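Long-range contacts in CRISPR-associated endoribonuclease Cse3 (Thermus thermophilus, PDB 2Y8Y), which cleaves CRISPR repeat RNA to produce mature crRNA and stays bound to the RNA after processing: residues E28-L33 / L48-E53; R104-K109 / R117-T122; F157-R162 / L172-A177. One frame throughout, in Å; residues are numbered along the deposited sequence.

Contact 1 (E28-L33 / L48-E53); sequences EMHRTL and LLWRLE. With nucleotides of chain B.
Helix 28-33 passes strand 49-52 at 10.4 Å between axes, with chain directions 130° apart, and the backbones draw nearest at Leu33 and Leu48. Trp50 fills the gap. Leu33 CD1 sits over its five-membered ring, 3.9 Å from the ring centroid, a CH-pi contact. Met29 meets the same side of the indole at its rim, with its CG 3.7 Å from Trp50 CE2. The Met29 chain bends at chi2 (72°), and SD comes to lie above that face at a distance, a Met-aromatic contact. Leu48 CD2 packs on Leu33 CB at 4.0 Å. The far end of the indole reaches His30, where Trp50 CH2 lies 3.6 Å from His30 CB. His30 CG is anti to the backbone N (chi1 174°), which sends the imidazole past the indole. Its edge meets Trp50 CZ3 and also the RNA, with His30 CD2 3.2 Å from O5' of A18 of chain B. O2' of the same nucleotide lies over the centre of the Arg31 guanidinium. The buried tryptophan thus backs a histidine on the RNA side, close to Tyr27, which is inferred to stabilise the transition state. Strand 49-52 is an outermost strand of a four-stranded antiparallel sheet. Leu49 and Arg51 bond through their backbones to Gln66 and Leu64 of strand 62-67, and helix 17-24 flanks the contact through Asp22 and Leu23.

Contact 2 (R104-K109 / R117-T122); sequences RANPAK and RVALKT. With nucleotides of chain B.
Ala108 and Lys109 pair with Ala119 and Val118 in a beta hairpin between strands 98-110 and 117-119, where one end of the protein's larger sheet meets RNA. Lys109 and Val118 are an antiparallel hydrogen-bonded pair: Lys109 N reaches Val118 O at 3.1 Å, and Val118 N reaches Lys109 O at 2.9 Å. Ala108 and Ala119 form the next, non-hydrogen-bonded pair. Beyond it, Leu120 N bonds to Pro107 O at 3.0 Å, and a water joins that oxygen to Leu120 O. Leu120 lies across the lysine chain at about a right angle, its CD2 3.7 Å from Lys109 CD. Lys109 bends at chi3 (-70°), and its NZ donates to OP1 of G12 of chain B at 2.6 Å. Val118 packs against U1 of chain B, with CB 3.5 Å from the uracil N3. Arg117 bonds through NH1 and NH2 to O6 of G16 of chain B, the NH1 bond being 2.9 Å. Two waters in the guanidinium plane link its NE and NH2 to Asn106 OD1, while Asn106 ND2 bonds to Gln176 O. The chemistry implies two polar modes of RNA contact beside the packing on U1. Lys109 offers charge to a phosphate, which any sequence would present. Arg117 bonds to a base oxygen, which is consistent with base-specific recognition, and the water-bridged Asn106 probably steadies its plane.

Contact 3 (F157-R162 / L172-A177); sequences FLEVRR and LLQVQA. With nucleotides of chain B.
Leu158 and Val175 exchange two backbone bonds, Leu158 N to Val175 O at 2.7 Å and Val175 N to Leu158 O at 3.0 Å. Val160 and Leu173 do the same: Val160 N to Leu173 O and Leu173 N to Val160 O are both 2.8 Å. Between and beside them lie the non-hydrogen-bonded pairs Glu159 with Gln174 and Phe157 with Gln176. Side chains divide over two faces. On one, Val160 CG2 meets Val175 CG2, and Leu158 CG lies 4.0 Å from Ala177 CB. On the other, the Phe157 ring leans over the partner strand, its CE2 3.7 Å from Gln176 CB, with Gln176 CG over one ring face. Phe157 CG is anti to its carbonyl carbon (chi1 -72°), which carries the ring across to Gln176. Glu159 and Gln174 lie side by side, and the carboxylate and amide planes are 77° apart. Their contact is between Glu159 OE1 and Gln174 CG, at 3.2 Å. This is an antiparallel beta hairpin, strands 150-160 and 173-186, whose connecting residues 163-171 are not modelled, and it belongs to the larger sheet of this ferredoxin-like protein. Leu173 projects from the Val160 and Val175 face to the RNA. Its CD2 sits over the base of C2 of chain B, 3.4 Å from N3, an apolar contact with the pyrimidine ring. Further out, Leu206 covers Val160 and Val175, and Leu208 covers Val175 and Ala177. Val160 also touches Tyr27, on helix 26-34. Asn25 ND2 bonds to Arg161 O just past the strand.

In the fold
The three contacts follow one another along the chain, and none nests or crosses. Contact 1 comes first and closes a 14-residue connection that holds helix 38-42, within the part of the fold built on the four-stranded sheet. Contact 2 closes the loop of residues 111-116. Contact 3 closes the unmodelled loop of residues 163-171. Contacts 2 and 3 share the larger sheet, in which strands 98-110 and 173-186 are neighbours, and their centres are 13 Å apart. Arg104 of contact 2 packs on Arg51 of contact 1 and Leu158 of contact 3, and the Asn106-Gln176 bond joins contacts 2 and 3. Contacts 1 and 3 do not touch, but Tyr27 is near both His30 and Val160.

Contact 1 (E28-L33 / L48-E53)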
loop_
_atom_site.group_PDB
_atom_site.type_symbol
_atom_site.label_atom_id
_atom_site.label_comp_id
_atom_site.label_asym_id
_atom_site.label_seq_id
_atom_site.Cartn_x
_atom_site.Cartn_y
_atom_site.Cartn_z
ATOM N N GLU A 28 -6.026 -6.697 -13.083
ATOM C CA GLU A 28 -7.439 -6.391 -13.288
ATOM C C GLU A 28 -7.992 -5.521 -12.162
ATOM O O GLU A 28 -8.788 -4.617 -12.390
ATOM C CB GLU A 28 -8.259 -7.677 -13.424
ATOM C CG GLU A 28 -8.035 -8.434 -14.722
ATOM C CD GLU A 28 -8.429 -7.634 -15.951
ATOM O OE1 GLU A 28 -9.239 -6.689 -15.827
ATOM O OE2 GLU A 28 -7.924 -7.947 -17.047
ATOM N N MET A 29 -7.576 -5.805 -10.936
ATOM C CA MET A 29 -8.000 -4.975 -9.816
ATOM C C MET A 29 -7.599 -3.522 -10.056
ATOM O O MET A 29 -8.380 -2.607 -9.821
ATOM C CB MET A 29 -7.401 -5.483 -8.513
ATOM C CG MET A 29 -7.813 -4.678 -7.292
ATOM S SD MET A 29 -9.544 -4.987 -6.873
ATOM C CE MET A 29 -9.423 -6.646 -6.201
ATOM N N HIS A 30 -6.380 -3.318 -10.542
ATOM C CA HIS A 30 -5.894 -1.977 -10.854
ATOM C C HIS A 30 -6.787 -1.281 -11.883
ATOM O O HIS A 30 -7.110 -0.100 -11.732
ATOM C CB HIS A 30 -4.451 -2.056 -11.365
ATOM C CG HIS A 30 -3.900 -0.756 -11.857
ATOM N ND1 HIS A 30 -3.631 0.311 -11.023
ATOM C CD2 HIS A 30 -3.551 -0.353 -13.100
ATOM C CE1 HIS A 30 -3.143 1.310 -11.729
ATOM N NE2 HIS A 30 -3.082 0.935 -12.996
ATOM N N ARG A 31 -7.164 -2.006 -12.930
ATOM C CA ARG A 31 -8.033 -1.439 -13.962
ATOM C C ARG A 31 -9.354 -0.963 -13.363
ATOM O O ARG A 31 -9.828 0.135 -13.663
ATOM C CB ARG A 31 -8.288 -2.448 -15.083
ATOM C CG ARG A 31 -7.048 -2.828 -15.881
ATOM C CD ARG A 31 -7.354 -3.916 -16.904
ATOM N NE ARG A 31 -8.050 -3.410 -18.086
ATOM C CZ ARG A 31 -7.439 -3.030 -19.205
ATOM N NH1 ARG A 31 -6.119 -3.093 -19.294
ATOM N NH2 ARG A 31 -8.147 -2.587 -20.236
ATOM N N THR A 32 -9.944 -1.792 -12.508
ATOM C CA THR A 32 -11.207 -1.442 -11.864
ATOM C C THR A 32 -11.101 -0.234 -10.943
ATOM O O THR A 32 -11.854 0.732 -11.080
ATOM C CB THR A 32 -11.770 -2.622 -11.065
ATOM O OG1 THR A 32 -12.120 -3.673 -11.965
ATOM C CG2 THR A 32 -13.008 -2.195 -10.282
ATOM N N LEU A 33 -10.150 -0.274 -10.013
ATOM C CA LEU A 33 -10.069 0.753 -8.996
ATOM C C LEU A 33 -9.741 2.101 -9.617
ATOM O O LEU A 33 -10.214 3.144 -9.159
ATOM C CB LEU A 33 -9.034 0.368 -7.934
ATOM C CG LEU A 33 -9.335 -0.936 -7.189
ATOM C CD1 LEU A 33 -8.227 -1.154 -6.162
ATOM C CD2 LEU A 33 -10.712 -0.890 -6.519
ATOM N N LEU A 48 -3.112 6.344 -6.647
ATOM C CA LEU A 48 -3.983 5.292 -6.173
ATOM C C LEU A 48 -3.126 4.206 -5.509
ATOM O O LEU A 48 -2.146 3.745 -6.113
ATOM C CB LEU A 48 -4.717 4.713 -7.376
ATOM C CG LEU A 48 -5.494 3.429 -7.154
ATOM C CD1 LEU A 48 -6.630 3.732 -6.216
ATOM C CD2 LEU A 48 -5.976 2.910 -8.494
ATOM N N LEU A 49 -3.481 3.822 -4.281
ATOM C CA LEU A 49 -2.840 2.699 -3.585
ATOM C C LEU A 49 -3.921 1.801 -3.008
ATOM O O LEU A 49 -5.009 2.264 -2.665
ATOM C CB LEU A 49 -1.948 3.204 -2.453
ATOM C CG LEU A 49 -0.793 4.116 -2.842
ATOM C CD1 LEU A 49 -0.150 4.736 -1.607
ATOM C CD2 LEU A 49 0.235 3.332 -3.648
ATOM N N TRP A 50 -3.638 0.514 -2.882
ATOM C CA TRP A 50 -4.584 -0.384 -2.254
ATOM C C TRP A 50 -3.884 -1.562 -1.609
ATOM O O TRP A 50 -2.714 -1.818 -1.870
ATOM C CB TRP A 50 -5.659 -0.852 -3.245
ATOM C CG TRP A 50 -5.327 -2.059 -4.070
ATOM C CD1 TRP A 50 -5.551 -3.368 -3.737
ATOM C CD2 TRP A 50 -4.793 -2.073 -5.393
ATOM N NE1 TRP A 50 -5.155 -4.190 -4.753
ATOM C CE2 TRP A 50 -4.689 -3.418 -5.784
ATOM C CE3 TRP A 50 -4.370 -1.079 -6.276
ATOM C CZ2 TRP A 50 -4.183 -3.802 -7.028
ATOM C CZ3 TRP A 50 -3.872 -1.462 -7.512
ATOM C CH2 TRP A 50 -3.786 -2.810 -7.874
ATOM N N ARG A 51 -4.597 -2.235 -0.717
ATOM C CA ARG A 51 -4.135 -3.503 -0.159
ATOM C C ARG A 51 -5.305 -4.461 -0.070
ATOM O O ARG A 51 -6.383 -4.094 0.421
ATOM C CB ARG A 51 -3.529 -3.299 1.230
ATOM C CG ARG A 51 -3.035 -4.605 1.877
ATOM C CD ARG A 51 -2.276 -4.394 3.192
ATOM N NE ARG A 51 -3.088 -3.712 4.207
ATOM C CZ ARG A 51 -2.914 -2.455 4.618
ATOM N NH1 ARG A 51 -1.951 -1.678 4.128
ATOM N NH2 ARG A 51 -3.728 -1.956 5.544
ATOM N N LEU A 52 -5.104 -5.681 -0.563
ATOM C CA LEU A 52 -6.044 -6.769 -0.323
ATOM C C LEU A 52 -5.698 -7.364 1.023
ATOM O O LEU A 52 -4.596 -7.903 1.206
ATOM C CB LEU A 52 -5.940 -7.837 -1.415
ATOM C CG LEU A 52 -6.756 -9.108 -1.171
ATOM C CD1 LEU A 52 -8.230 -8.782 -0.961
ATOM C CD2 LEU A 52 -6.589 -10.076 -2.331
ATOM N N GLU A 53 -6.625 -7.250 1.969
ATOM C CA GLU A 53 -6.398 -7.732 3.327
ATOM C C GLU A 53 -6.480 -9.253 3.380
ATOM O O GLU A 53 -7.154 -9.877 2.558
ATOM C CB GLU A 53 -7.411 -7.120 4.304
ATOM C CG GLU A 53 -7.409 -5.604 4.378
ATOM C CD GLU A 53 -6.255 -5.032 5.184
ATOM O OE1 GLU A 53 -5.114 -5.527 5.066
ATOM O OE2 GLU A 53 -6.492 -4.070 5.937
ATOM P P A B 18 -0.793 -0.915 -16.069
ATOM O OP1 A B 18 -0.529 -1.843 -14.956
ATOM O OP2 A B 18 -0.460 -1.343 -17.453
ATOM O "O5'" A B 18 -2.306 -0.426 -16.000
ATOM C "C5'" A B 18 -2.886 0.345 -17.042
ATOM C "C4'" A B 18 -4.391 0.288 -16.982
ATOM O "O4'" A B 18 -4.870 1.000 -15.808
ATOM C "C3'" A B 18 -5.138 0.948 -18.126
ATOM O "O3'" A B 18 -5.175 0.159 -19.301
ATOM C "C2'" A B 18 -6.508 1.196 -17.511
ATOM O "O2'" A B 18 -7.262 -0.008 -17.452
ATOM C "C1'" A B 18 -6.121 1.597 -16.090
ATOM N N9 A B 18 -5.985 3.059 -15.964
ATOM C C8 A B 18 -4.844 3.816 -15.856
ATOM N N7 A B 18 -5.078 5.107 -15.772
ATOM C C5 A B 18 -6.464 5.203 -15.847
ATOM C C6 A B 18 -7.357 6.291 -15.816
ATOM N N6 A B 18 -6.975 7.566 -15.706
ATOM N N1 A B 18 -8.678 6.023 -15.903
ATOM C C2 A B 18 -9.079 4.752 -16.018
ATOM N N3 A B 18 -8.336 3.649 -16.056
ATOM C C4 A B 18 -7.030 3.947 -15.966
#

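Contact 2 (R104-K109 / R117-T122)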
loop_
_atom_site.group_PDB
_atom_site.type_symbol
_atom_site.label_atom_id
_atom_site.label_comp_id
_atom_site.label_asym_id
_atom_site.label_seq_id
_atom_site.Cartn_x
_atom_site.Cartn_y
_atom_site.Cartn_z
ATOM N N ARG A 104 2.300 -3.907 2.894
ATOM C CA ARG A 104 2.572 -5.015 1.995
ATOM C C ARG A 104 3.412 -4.463 0.855
ATOM O O ARG A 104 2.953 -3.590 0.120
ATOM C CB ARG A 104 1.268 -5.591 1.444
ATOM C CG ARG A 104 1.441 -7.012 0.922
ATOM C CD ARG A 104 0.173 -7.543 0.258
ATOM N NE ARG A 104 0.264 -8.983 0.061
ATOM C CZ ARG A 104 -0.621 -9.703 -0.613
ATOM N NH1 ARG A 104 -1.665 -9.110 -1.182
ATOM N NH2 ARG A 104 -0.450 -11.016 -0.727
ATOM N N ALA A 105 4.642 -4.956 0.718
ATOM C CA ALA A 105 5.629 -4.328 -0.160
ATOM C C ALA A 105 6.369 -5.336 -1.006
ATOM O O ALA A 105 6.246 -6.536 -0.806
ATOM C CB ALA A 105 6.637 -3.564 0.661
ATOM N N ASN A 106 7.138 -4.804 -1.954
ATOM C CA ASN A 106 8.034 -5.590 -2.804
ATOM C C ASN A 106 9.457 -5.105 -2.573
ATOM O O ASN A 106 9.966 -4.298 -3.347
ATOM C CB ASN A 106 7.613 -5.411 -4.271
ATOM C CG ASN A 106 8.536 -6.097 -5.265
ATOM O OD1 ASN A 106 8.960 -5.477 -6.243
ATOM N ND2 ASN A 106 8.823 -7.382 -5.047
ATOM N N PRO A 107 10.100 -5.566 -1.485
ATOM C CA PRO A 107 11.465 -5.102 -1.215
ATOM C C PRO A 107 12.370 -5.459 -2.384
ATOM O O PRO A 107 12.381 -6.607 -2.834
ATOM C CB PRO A 107 11.861 -5.866 0.060
ATOM C CG PRO A 107 10.523 -6.220 0.726
ATOM C CD PRO A 107 9.614 -6.499 -0.448
ATOM N N ALA A 108 13.122 -4.480 -2.879
ATOM C CA ALA A 108 13.843 -4.634 -4.134
ATOM C C ALA A 108 15.072 -3.751 -4.171
ATOM O O ALA A 108 15.243 -2.861 -3.337
ATOM C CB ALA A 108 12.917 -4.296 -5.322
ATOM N N LYS A 109 15.939 -4.036 -5.130
ATOM C CA LYS A 109 17.084 -3.186 -5.453
ATOM C C LYS A 109 17.255 -3.199 -6.958
ATOM O O LYS A 109 16.803 -4.124 -7.640
ATOM C CB LYS A 109 18.358 -3.718 -4.793
ATOM C CG LYS A 109 18.812 -5.053 -5.371
ATOM C CD LYS A 109 19.917 -5.712 -4.564
ATOM C CE LYS A 109 21.226 -4.979 -4.676
ATOM N NZ LYS A 109 22.317 -5.803 -4.071
ATOM N N ARG A 117 15.688 -4.162 -11.841
ATOM C CA ARG A 117 15.182 -4.196 -10.473
ATOM C C ARG A 117 14.758 -5.623 -10.129
ATOM O O ARG A 117 13.992 -6.254 -10.866
ATOM C CB ARG A 117 14.015 -3.221 -10.280
ATOM C CG ARG A 117 13.667 -2.962 -8.826
ATOM C CD ARG A 117 12.576 -1.903 -8.738
ATOM N NE ARG A 117 11.323 -2.451 -9.241
ATOM C CZ ARG A 117 10.574 -1.878 -10.178
ATOM N NH1 ARG A 117 10.944 -0.716 -10.719
ATOM N NH2 ARG A 117 9.461 -2.485 -10.581
ATOM N N VAL A 118 15.276 -6.129 -9.014
ATOM C CA VAL A 118 15.016 -7.500 -8.599
ATOM C C VAL A 118 14.597 -7.534 -7.146
ATOM O O VAL A 118 14.919 -6.627 -6.375
ATOM C CB VAL A 118 16.256 -8.392 -8.779
ATOM C CG1 VAL A 118 16.682 -8.421 -10.246
ATOM C CG2 VAL A 118 17.427 -7.924 -7.879
ATOM N N ALA A 119 13.880 -8.579 -6.760
ATOM C CA ALA A 119 13.460 -8.695 -5.369
ATOM C C ALA A 119 14.636 -9.043 -4.470
ATOM O O ALA A 119 15.556 -9.766 -4.857
ATOM C CB ALA A 119 12.353 -9.742 -5.233
ATOM N N LEU A 120 14.607 -8.526 -3.250
ATOM C CA LEU A 120 15.572 -8.933 -2.250
ATOM C C LEU A 120 15.224 -10.330 -1.782
ATOM O O LEU A 120 14.045 -10.678 -1.676
ATOM C CB LEU A 120 15.549 -7.957 -1.074
ATOM C CG LEU A 120 15.956 -6.540 -1.476
ATOM C CD1 LEU A 120 15.832 -5.581 -0.286
ATOM C CD2 LEU A 120 17.380 -6.522 -2.009
ATOM N N LYS A 121 16.247 -11.114 -1.486
ATOM C CA LYS A 121 16.071 -12.535 -1.240
ATOM C C LYS A 121 15.797 -12.929 0.206
ATOM O O LYS A 121 14.934 -13.764 0.459
ATOM C CB LYS A 121 17.285 -13.299 -1.762
ATOM C CG LYS A 121 17.500 -13.107 -3.253
ATOM C CD LYS A 121 18.545 -14.054 -3.801
ATOM C CE LYS A 121 18.657 -13.915 -5.312
ATOM N NZ LYS A 121 19.636 -14.881 -5.874
ATOM N N THR A 122 16.539 -12.357 1.144
ATOM C CA THR A 122 16.509 -12.851 2.524
ATOM C C THR A 122 15.662 -12.001 3.473
ATOM O O THR A 122 15.460 -10.820 3.266
ATOM C CB THR A 122 17.920 -12.965 3.125
ATOM O OG1 THR A 122 18.443 -11.655 3.383
ATOM C CG2 THR A 122 18.851 -13.762 2.193
ATOM O "O5'" U B 1 17.829 -9.394 -13.022
ATOM C "C5'" U B 1 18.110 -10.483 -13.898
ATOM C "C4'" U B 1 16.901 -11.353 -14.094
ATOM O "O4'" U B 1 17.046 -12.534 -13.285
ATOM C "C3'" U B 1 15.584 -10.701 -13.703
ATOM O "O3'" U B 1 14.602 -10.936 -14.702
ATOM C "C2'" U B 1 15.172 -11.355 -12.379
ATOM O "O2'" U B 1 13.844 -11.841 -12.361
ATOM C "C1'" U B 1 16.187 -12.488 -12.165
ATOM N N1 U B 1 17.037 -12.270 -10.980
ATOM C C2 U B 1 16.420 -12.006 -9.776
ATOM O O2 U B 1 15.206 -11.988 -9.626
ATOM N N3 U B 1 17.283 -11.787 -8.731
ATOM C C4 U B 1 18.660 -11.778 -8.763
ATOM O O4 U B 1 19.278 -11.556 -7.721
ATOM C C5 U B 1 19.224 -12.037 -10.053
ATOM C C6 U B 1 18.408 -12.259 -11.088
ATOM P P G B 12 24.551 -3.673 -6.266
ATOM O OP1 G B 12 24.224 -4.239 -4.930
ATOM O OP2 G B 12 23.988 -4.315 -7.469
ATOM O "O5'" G B 12 24.235 -2.120 -6.278
ATOM C "C5'" G B 12 22.900 -1.658 -6.250
ATOM C "C4'" G B 12 22.855 -0.176 -6.039
ATOM O "O4'" G B 12 23.415 0.495 -7.193
ATOM C "C3'" G B 12 21.481 0.439 -5.906
ATOM O "O3'" G B 12 20.930 0.245 -4.625
ATOM C "C2'" G B 12 21.766 1.896 -6.230
ATOM O "O2'" G B 12 22.421 2.525 -5.140
ATOM C "C1'" G B 12 22.775 1.741 -7.361
ATOM N N9 G B 12 22.138 1.762 -8.682
ATOM C C8 G B 12 21.876 0.704 -9.519
ATOM N N7 G B 12 21.319 1.077 -10.638
ATOM C C5 G B 12 21.243 2.465 -10.525
ATOM C C6 G B 12 20.753 3.432 -11.427
ATOM O O6 G B 12 20.268 3.244 -12.551
ATOM N N1 G B 12 20.861 4.718 -10.887
ATOM C C2 G B 12 21.391 5.047 -9.665
ATOM N N2 G B 12 21.423 6.351 -9.326
ATOM N N3 G B 12 21.857 4.150 -8.819
ATOM C C4 G B 12 21.745 2.900 -9.322
ATOM P P G B 16 5.484 5.900 -8.153
ATOM O OP1 G B 16 4.240 6.429 -7.545
ATOM O OP2 G B 16 6.131 4.701 -7.546
ATOM O "O5'" G B 16 5.270 5.634 -9.701
ATOM C "C5'" G B 16 4.659 6.603 -10.534
ATOM C "C4'" G B 16 4.601 6.134 -11.966
ATOM O "O4'" G B 16 5.936 5.838 -12.450
ATOM C "C3'" G B 16 3.836 4.844 -12.224
ATOM O "O3'" G B 16 2.437 5.029 -12.227
ATOM C "C2'" G B 16 4.397 4.417 -13.571
ATOM O "O2'" G B 16 3.857 5.215 -14.613
ATOM C "C1'" G B 16 5.868 4.781 -13.398
ATOM N N9 G B 16 6.640 3.633 -12.892
ATOM C C8 G B 16 7.082 3.394 -11.611
ATOM N N7 G B 16 7.716 2.254 -11.520
ATOM C C5 G B 16 7.668 1.711 -12.801
ATOM C C6 G B 16 8.188 0.491 -13.303
ATOM O O6 G B 16 8.819 -0.394 -12.704
ATOM N N1 G B 16 7.919 0.341 -14.656
ATOM C C2 G B 16 7.247 1.253 -15.433
ATOM N N2 G B 16 7.086 0.931 -16.730
ATOM N N3 G B 16 6.755 2.396 -14.972
ATOM C C4 G B 16 7.007 2.558 -13.658
HETATM O O HOH W 1 10.705 -4.974 -7.972
HETATM O O HOH W 2 7.996 -4.713 -9.172
HETATM O O HOH W 3 11.558 -9.069 -1.630
#

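Contact 3 (F157-R162 / L172-A177)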
loop_
_atom_site.group_PDB
_atom_site.type_symbol
_atom_site.label_atom_id
_atom_site.label_comp_id
_atom_site.label_asym_id
_atom_site.label_seq_id
_atom_site.Cartn_x
_atom_site.Cartn_y
_atom_site.Cartn_z
ATOM N N PHE A 157 4.010 -14.656 -3.335
ATOM C CA PHE A 157 4.136 -14.050 -4.654
ATOM C C PHE A 157 2.763 -13.682 -5.195
ATOM O O PHE A 157 1.798 -14.423 -5.009
ATOM C CB PHE A 157 4.861 -14.998 -5.623
ATOM C CG PHE A 157 6.330 -15.138 -5.338
ATOM C CD1 PHE A 157 6.793 -16.095 -4.452
ATOM C CD2 PHE A 157 7.247 -14.292 -5.934
ATOM C CE1 PHE A 157 8.146 -16.210 -4.182
ATOM C CE2 PHE A 157 8.597 -14.403 -5.668
ATOM C CZ PHE A 157 9.045 -15.363 -4.790
ATOM N N LEU A 158 2.669 -12.527 -5.835
ATOM C CA LEU A 158 1.477 -12.190 -6.593
ATOM C C LEU A 158 1.670 -12.754 -7.985
ATOM O O LEU A 158 2.741 -12.609 -8.568
ATOM C CB LEU A 158 1.304 -10.675 -6.695
ATOM C CG LEU A 158 1.276 -9.875 -5.392
ATOM C CD1 LEU A 158 1.016 -8.418 -5.700
ATOM C CD2 LEU A 158 0.223 -10.425 -4.460
ATOM N N GLU A 159 0.639 -13.400 -8.517
ATOM C CA GLU A 159 0.682 -13.889 -9.885
ATOM C C GLU A 159 0.026 -12.851 -10.779
ATOM O O GLU A 159 -1.189 -12.661 -10.736
ATOM C CB GLU A 159 -0.045 -15.226 -9.998
ATOM C CG GLU A 159 0.364 -16.244 -8.939
ATOM C CD GLU A 159 1.819 -16.657 -9.051
ATOM O OE1 GLU A 159 2.359 -16.628 -10.176
ATOM O OE2 GLU A 159 2.423 -17.009 -8.013
ATOM N N VAL A 160 0.832 -12.174 -11.584
ATOM C CA VAL A 160 0.333 -11.066 -12.380
ATOM C C VAL A 160 0.409 -11.359 -13.872
ATOM O O VAL A 160 1.445 -11.778 -14.386
ATOM C CB VAL A 160 1.110 -9.776 -12.081
ATOM C CG1 VAL A 160 0.460 -8.595 -12.796
ATOM C CG2 VAL A 160 1.172 -9.530 -10.582
ATOM N N ARG A 161 -0.702 -11.135 -14.565
ATOM C CA ARG A 161 -0.747 -11.312 -16.010
ATOM C C ARG A 161 -1.168 -10.011 -16.689
ATOM O O ARG A 161 -2.282 -9.524 -16.483
ATOM C CB ARG A 161 -1.677 -12.473 -16.375
ATOM C CG ARG A 161 -1.197 -13.811 -15.819
ATOM C CD ARG A 161 -2.328 -14.813 -15.638
ATOM N NE ARG A 161 -2.415 -15.766 -16.741
ATOM C CZ ARG A 161 -3.382 -15.768 -17.653
ATOM N NH1 ARG A 161 -4.352 -14.865 -17.596
ATOM N NH2 ARG A 161 -3.381 -16.676 -18.621
ATOM N N ARG A 162 -0.251 -9.454 -17.477
ATOM C CA ARG A 162 -0.433 -8.176 -18.169
ATOM C C ARG A 162 -0.075 -6.992 -17.274
ATOM O O ARG A 162 0.891 -7.047 -16.514
ATOM C CB ARG A 162 -1.857 -8.025 -18.717
ATOM C CG ARG A 162 -2.226 -9.042 -19.780
ATOM C CD ARG A 162 -1.203 -9.059 -20.905
ATOM N NE ARG A 162 -1.669 -9.826 -22.054
ATOM C CZ ARG A 162 -2.311 -9.298 -23.092
ATOM N NH1 ARG A 162 -2.558 -7.995 -23.122
ATOM N NH2 ARG A 162 -2.703 -10.068 -24.097
ATOM N N LEU A 172 3.038 -14.248 -17.695
ATOM C CA LEU A 172 2.891 -14.426 -16.255
ATOM C C LEU A 172 4.134 -13.968 -15.503
ATOM O O LEU A 172 5.214 -14.538 -15.662
ATOM C CB LEU A 172 2.594 -15.887 -15.916
ATOM C CG LEU A 172 2.655 -16.256 -14.430
ATOM C CD1 LEU A 172 1.667 -15.428 -13.618
ATOM C CD2 LEU A 172 2.403 -17.742 -14.229
ATOM N N LEU A 173 3.975 -12.936 -14.683
ATOM C CA LEU A 173 5.069 -12.461 -13.849
ATOM C C LEU A 173 4.749 -12.692 -12.380
ATOM O O LEU A 173 3.607 -12.532 -11.946
ATOM C CB LEU A 173 5.347 -10.979 -14.105
ATOM C CG LEU A 173 6.551 -10.390 -13.364
ATOM C CD1 LEU A 173 7.818 -11.198 -13.636
ATOM C CD2 LEU A 173 6.748 -8.932 -13.740
ATOM N N GLN A 174 5.765 -13.077 -11.618
ATOM C CA GLN A 174 5.607 -13.271 -10.187
ATOM C C GLN A 174 6.275 -12.137 -9.433
ATOM O O GLN A 174 7.442 -11.835 -9.651
ATOM C CB GLN A 174 6.191 -14.612 -9.762
ATOM C CG GLN A 174 5.409 -15.793 -10.295
ATOM C CD GLN A 174 6.266 -17.024 -10.464
ATOM O OE1 GLN A 174 7.468 -16.929 -10.724
ATOM N NE2 GLN A 174 5.655 -18.190 -10.318
ATOM N N VAL A 175 5.513 -11.504 -8.553
ATOM C CA VAL A 175 5.993 -10.353 -7.802
ATOM C C VAL A 175 5.997 -10.707 -6.330
ATOM O O VAL A 175 4.961 -11.045 -5.769
ATOM C CB VAL A 175 5.096 -9.128 -8.040
ATOM C CG1 VAL A 175 5.590 -7.937 -7.232
ATOM C CG2 VAL A 175 5.038 -8.808 -9.526
ATOM N N GLN A 176 7.169 -10.654 -5.708
ATOM C CA GLN A 176 7.266 -10.992 -4.294
ATOM C C GLN A 176 6.551 -9.963 -3.426
ATOM O O GLN A 176 6.779 -8.755 -3.542
ATOM C CB GLN A 176 8.734 -11.162 -3.876
ATOM C CG GLN A 176 8.841 -11.660 -2.458
ATOM C CD GLN A 176 10.199 -12.173 -2.093
ATOM O OE1 GLN A 176 11.173 -12.011 -2.831
ATOM N NE2 GLN A 176 10.270 -12.820 -0.947
ATOM N N ALA A 177 5.680 -10.454 -2.550
ATOM C CA ALA A 177 4.874 -9.590 -1.703
ATOM C C ALA A 177 5.142 -9.942 -0.250
ATOM O O ALA A 177 4.850 -11.056 0.197
ATOM C CB ALA A 177 3.400 -9.768 -2.037
ATOM P P C B 2 14.178 -9.726 -15.668
ATOM O OP1 C B 2 14.986 -9.851 -16.906
ATOM O OP2 C B 2 14.287 -8.479 -14.872
ATOM O "O5'" C B 2 12.653 -10.033 -15.981
ATOM C "C5'" C B 2 12.270 -10.564 -17.238
ATOM C "C4'" C B 2 11.194 -9.734 -17.889
ATOM O "O4'" C B 2 10.010 -9.709 -17.052
ATOM C "C3'" C B 2 11.502 -8.261 -18.102
ATOM O "O3'" C B 2 12.352 -8.019 -19.203
ATOM C "C2'" C B 2 10.110 -7.681 -18.273
ATOM O "O2'" C B 2 9.586 -8.029 -19.547
ATOM C "C1'" C B 2 9.346 -8.469 -17.214
ATOM N N1 C B 2 9.328 -7.766 -15.912
ATOM C C2 C B 2 8.385 -6.751 -15.752
ATOM O O2 C B 2 7.625 -6.498 -16.700
ATOM N N3 C B 2 8.330 -6.076 -14.580
ATOM C C4 C B 2 9.174 -6.388 -13.592
ATOM N N4 C B 2 9.088 -5.704 -12.442
ATOM C C5 C B 2 10.151 -7.423 -13.730
ATOM C C6 C B 2 10.194 -8.081 -14.902
#